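Local coordinates for uncharacterized protein HtdX (Mycobacterium tuberculosis, PDB 4OOB) that hydrates trans-2-enoyl-CoA and dehydrates (3R)-3-hydroxyacyl-CoA thioesters over a broad range of chain lengths, preferring C8 to C12 substrates, at residues T31-G36 against P40-F45; A202-R207 against L230-G235. All coordinates share one frame; numbering follows the deposited sequence.

Contact 1 of 2, residues T31-G36 against P40-F45; sequences TGLRYG and PLTYPF
L33 meets P40 through side-chain torsions that lie away from the usual staggered positions, chi1 at -105° and chi2 at 31°; this setting directs the CD2 branch toward the proline. The result is an apolar touch, with L33 CD2 lying 4.0 Å from P40 CB, the two side chains crossing obliquely rather than stacking. The same methyl lies 4.2 Å from T42 OG1, a van der Waals contact alone; what satisfies that hydroxyl is a hydrogen bond with Y27 OH in the preceding helix. Beside the leucine, the pyrrolidine ring reaches the backbone as well, P40 CG standing 4.2 Å from R34 O.

Each segment is shaped from within. G32, with positive phi, is the C-prime residue of a Schellman motif that ends helix 21-31; the next residue, L33, is buried. In the second segment, P40 to Y43 form a type I beta turn, closed by Y43 N to P40 O at 2.9 Å, which leads into helix 43-57. Helix 193-199 covers the leucine and the threonine through A198.

The two segments bury 117 Å² in total, most of it supplied by L33 and P40. The chemistry implies that their apolar touch carries the contact, while R34 N and L41 O find polar partners, E205 and W119, elsewhere in the fold.

Contact 2 of 2, residues A202-R207 against L230-G235; sequences ANIEAR and LYVAEG
The guanidinium of R207 and the carboxylate of E234 meet with R207 NH1 and E234 OE1 too close as modelled, so both the salt bridge between them and its geometry are uncertain, although each side chain sets out toward the other segment. In the model OE1 sits at the edge of the guanidinium, near its plane, on the side of NH1, and the two planes are turned 30° apart. A weak hydrogen bond from W239 NE1 to OE1 shares the doubt about that oxygen; the indole touches the arginine side chain too. Pointing CG of R207 away from the carbonyl carbon (chi1 -75°) and bending the chain at chi3 brings the guanidinium round to the strand.

Next to the charged pair, two residues back along the strand, is an aliphatic one. I204 and V232 reach toward each other tip to tip, I204 CG1 standing 4.2 Å from V232 CG1, and W239 packs against both residues, so one tryptophan backs the apolar and the charged halves of the contact. V232 presents CG1 because that branch is anti to the backbone N.

The two segments illustrate how a strand and a 3-10 segment match. V232 and E234, two residues apart on the strand, point to the same side, whereas I204 and R207 are one turn of the 3-10 segment apart, linked by R207 N to I204 O at 3.1 Å. N203, with positive phi, turns the chain into that segment in a classic gamma turn closed by a weak I204 N to A202 O bond. Strand 226-234 pairs antiparallel with 238-244, here through A233 and D240. The whole is a solvent-facing contact at the end of a beta hairpin in the MaoC-like hot dog domain.

In the fold
From the N terminus, helix 21-31 ends at contact 1, which closes the short loop leading into helix 43-57. The chain then runs through strands 69-77 to 116-128 and on to helix 193-199 before contact 2 opens; this second contact spans 22 residues, including strand 212-218 and the start of 226-234. The two therefore follow in series, neither nesting nor crossing, with centres about 15 Å apart. Still, they touch: R34 N probably donates to E205 OE2 at 2.8 Å, and L33 CD1 packs 3.6 Å from A202 N. Segment 202-207 thus joins the loop between the N-terminal helices to strand 226-234, next to the outermost strand 152-156, in the MaoC-like hot dog part of the chain.

Contact 1 of 2, residues T31-G36 against P40-F45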
# COMPACT_ATOMS: atom_id res chain seq x y z
N THR A 31 -12.20 0.56 1.67
CA THR A 31 -11.46 -0.49 0.95
C THR A 31 -12.31 -1.70 0.57
O THR A 31 -11.86 -2.53 -0.23
CB THR A 31 -10.22 -0.95 1.71
OG1 THR A 31 -10.59 -1.50 2.99
CG2 THR A 31 -9.27 0.23 1.92
N GLY A 32 -13.54 -1.75 1.09
CA GLY A 32 -14.43 -2.88 0.89
C GLY A 32 -14.01 -4.12 1.69
O GLY A 32 -14.20 -5.24 1.25
N LEU A 33 -13.37 -3.92 2.83
CA LEU A 33 -12.85 -5.01 3.61
C LEU A 33 -13.74 -5.12 4.85
O LEU A 33 -14.63 -4.29 5.05
CB LEU A 33 -11.42 -4.67 3.98
CG LEU A 33 -10.26 -5.36 3.28
CD1 LEU A 33 -10.49 -5.77 1.83
CD2 LEU A 33 -9.03 -4.51 3.39
N ARG A 34 -13.54 -6.16 5.64
CA ARG A 34 -14.48 -6.50 6.70
C ARG A 34 -14.04 -5.77 7.97
O ARG A 34 -12.89 -5.79 8.30
CB ARG A 34 -14.48 -8.01 6.91
CG ARG A 34 -15.77 -8.54 7.53
CD ARG A 34 -15.61 -9.93 8.11
NE ARG A 34 -15.07 -9.84 9.46
CZ ARG A 34 -15.78 -9.87 10.59
NH1 ARG A 34 -17.11 -10.04 10.58
NH2 ARG A 34 -15.15 -9.75 11.76
N TYR A 35 -14.96 -5.10 8.64
CA TYR A 35 -14.71 -4.49 9.92
C TYR A 35 -15.07 -5.52 10.98
O TYR A 35 -16.18 -6.01 10.99
CB TYR A 35 -15.55 -3.21 10.12
CG TYR A 35 -15.37 -2.58 11.49
CD1 TYR A 35 -14.08 -2.34 12.00
CD2 TYR A 35 -16.47 -2.22 12.30
CE1 TYR A 35 -13.89 -1.76 13.24
CE2 TYR A 35 -16.29 -1.66 13.57
CZ TYR A 35 -15.00 -1.43 14.04
OH TYR A 35 -14.73 -0.88 15.27
N GLY A 36 -14.12 -5.78 11.88
CA GLY A 36 -14.29 -6.69 12.99
C GLY A 36 -13.32 -6.46 14.15
O GLY A 36 -12.71 -5.37 14.30
N PRO A 40 -7.85 -5.16 9.58
CA PRO A 40 -7.43 -5.74 8.32
C PRO A 40 -5.91 -5.79 8.15
O PRO A 40 -5.20 -4.91 8.58
CB PRO A 40 -8.01 -4.79 7.28
CG PRO A 40 -9.13 -4.06 7.98
CD PRO A 40 -8.63 -3.93 9.39
N LEU A 41 -5.43 -6.82 7.48
CA LEU A 41 -4.00 -7.09 7.33
C LEU A 41 -3.20 -5.87 6.90
O LEU A 41 -2.13 -5.65 7.42
CB LEU A 41 -3.81 -8.24 6.33
CG LEU A 41 -2.39 -8.59 5.91
CD1 LEU A 41 -1.55 -9.11 7.07
CD2 LEU A 41 -2.42 -9.60 4.76
N THR A 42 -3.73 -5.09 5.96
CA THR A 42 -3.04 -3.88 5.42
C THR A 42 -3.24 -2.57 6.24
O THR A 42 -2.64 -1.55 5.93
CB THR A 42 -3.51 -3.61 3.95
OG1 THR A 42 -4.95 -3.54 3.90
CG2 THR A 42 -3.02 -4.70 3.04
N TYR A 43 -4.10 -2.60 7.27
CA TYR A 43 -4.52 -1.37 7.93
C TYR A 43 -3.36 -0.65 8.66
O TYR A 43 -3.34 0.57 8.72
CB TYR A 43 -5.71 -1.61 8.88
CG TYR A 43 -5.96 -0.40 9.76
CD1 TYR A 43 -6.62 0.69 9.25
CD2 TYR A 43 -5.47 -0.33 11.06
CE1 TYR A 43 -6.80 1.82 9.99
CE2 TYR A 43 -5.67 0.80 11.82
CZ TYR A 43 -6.31 1.88 11.26
OH TYR A 43 -6.54 3.06 11.94
N PRO A 44 -2.40 -1.42 9.23
CA PRO A 44 -1.33 -0.76 9.95
C PRO A 44 -0.43 0.05 9.03
O PRO A 44 0.33 0.88 9.53
CB PRO A 44 -0.56 -1.91 10.62
CG PRO A 44 -1.59 -2.97 10.76
CD PRO A 44 -2.46 -2.87 9.54
N PHE A 45 -0.55 -0.13 7.72
CA PHE A 45 0.06 0.82 6.82
C PHE A 45 -0.52 2.21 7.07
O PHE A 45 0.24 3.18 7.23
CB PHE A 45 -0.08 0.45 5.32
CG PHE A 45 0.57 1.44 4.40
CD1 PHE A 45 1.87 1.24 3.91
CD2 PHE A 45 -0.10 2.57 4.00
CE1 PHE A 45 2.47 2.17 3.06
CE2 PHE A 45 0.51 3.52 3.17
CZ PHE A 45 1.78 3.30 2.67

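Contact 2 of 2, residues A202-R207 against L230-G235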
# COMPACT_ATOMS: atom_id res chain seq x y z
N ALA A 202 -10.56 -8.47 -0.62
CA ALA A 202 -11.96 -8.59 -0.20
C ALA A 202 -12.45 -10.01 -0.35
O ALA A 202 -12.16 -10.68 -1.36
CB ALA A 202 -12.84 -7.67 -1.02
N ASN A 203 -13.20 -10.47 0.66
CA ASN A 203 -13.72 -11.84 0.69
C ASN A 203 -12.61 -12.87 0.97
O ASN A 203 -12.61 -13.47 2.06
CB ASN A 203 -14.52 -12.21 -0.60
CG ASN A 203 -15.60 -11.18 -0.95
OD1 ASN A 203 -15.69 -10.71 -2.09
ND2 ASN A 203 -16.43 -10.82 0.04
N ILE A 204 -11.66 -13.04 0.01
CA ILE A 204 -10.38 -13.83 0.19
C ILE A 204 -9.75 -13.75 1.60
O ILE A 204 -9.27 -14.75 2.15
CB ILE A 204 -9.39 -13.49 -0.97
CG1 ILE A 204 -9.32 -14.65 -1.93
CG2 ILE A 204 -7.95 -13.16 -0.59
CD1 ILE A 204 -10.58 -14.81 -2.73
N GLU A 205 -9.76 -12.55 2.18
CA GLU A 205 -9.23 -12.30 3.52
C GLU A 205 -9.88 -13.14 4.63
O GLU A 205 -9.25 -13.37 5.66
CB GLU A 205 -9.42 -10.81 3.88
CG GLU A 205 -10.88 -10.39 4.10
CD GLU A 205 -11.03 -8.99 4.73
OE1 GLU A 205 -10.04 -8.48 5.32
OE2 GLU A 205 -12.12 -8.40 4.62
N ALA A 206 -11.12 -13.57 4.43
CA ALA A 206 -11.81 -14.39 5.42
C ALA A 206 -11.05 -15.71 5.69
O ALA A 206 -11.13 -16.25 6.78
CB ALA A 206 -13.24 -14.71 4.99
N ARG A 207 -10.35 -16.20 4.68
CA ARG A 207 -9.67 -17.47 4.74
C ARG A 207 -8.20 -17.35 5.14
O ARG A 207 -7.52 -18.37 5.29
CB ARG A 207 -9.84 -18.19 3.39
CG ARG A 207 -11.25 -18.78 3.22
CD ARG A 207 -11.45 -19.49 1.90
NE ARG A 207 -11.95 -18.57 0.87
CZ ARG A 207 -11.33 -18.27 -0.28
NH1 ARG A 207 -10.17 -18.83 -0.61
NH2 ARG A 207 -11.87 -17.41 -1.11
N LEU A 230 -9.52 -8.43 -11.66
CA LEU A 230 -8.70 -9.10 -10.65
C LEU A 230 -8.71 -10.63 -10.84
O LEU A 230 -9.75 -11.27 -10.85
CB LEU A 230 -9.14 -8.74 -9.21
CG LEU A 230 -8.43 -9.56 -8.11
CD1 LEU A 230 -6.99 -9.12 -7.96
CD2 LEU A 230 -9.15 -9.44 -6.78
N TYR A 231 -7.51 -11.19 -10.94
CA TYR A 231 -7.28 -12.63 -11.04
C TYR A 231 -6.68 -13.19 -9.74
O TYR A 231 -5.71 -12.64 -9.17
CB TYR A 231 -6.34 -12.91 -12.19
CG TYR A 231 -6.94 -12.42 -13.47
CD1 TYR A 231 -7.68 -13.27 -14.28
CD2 TYR A 231 -6.81 -11.10 -13.85
CE1 TYR A 231 -8.25 -12.82 -15.43
CE2 TYR A 231 -7.37 -10.64 -15.01
CZ TYR A 231 -8.09 -11.51 -15.78
OH TYR A 231 -8.64 -11.06 -16.93
N VAL A 232 -7.26 -14.28 -9.31
CA VAL A 232 -6.92 -14.94 -8.07
C VAL A 232 -6.79 -16.46 -8.29
O VAL A 232 -7.72 -17.10 -8.73
CB VAL A 232 -8.01 -14.73 -7.01
CG1 VAL A 232 -7.62 -15.38 -5.70
CG2 VAL A 232 -8.24 -13.23 -6.81
N ALA A 233 -5.61 -17.00 -8.01
CA ALA A 233 -5.35 -18.43 -8.06
C ALA A 233 -5.13 -18.81 -6.63
O ALA A 233 -4.24 -18.24 -5.97
CB ALA A 233 -4.12 -18.73 -8.90
N GLU A 234 -5.96 -19.72 -6.14
CA GLU A 234 -5.84 -20.25 -4.79
C GLU A 234 -5.06 -21.53 -4.85
O GLU A 234 -5.19 -22.29 -5.80
CB GLU A 234 -7.18 -20.53 -4.16
CG GLU A 234 -7.04 -21.13 -2.78
CD GLU A 234 -8.21 -20.82 -1.89
OE1 GLU A 234 -8.72 -19.66 -1.94
OE2 GLU A 234 -8.61 -21.74 -1.13
N GLY A 235 -4.24 -21.75 -3.83
CA GLY A 235 -3.34 -22.88 -3.79
C GLY A 235 -3.17 -23.36 -2.37
O GLY A 235 -3.75 -22.79 -1.45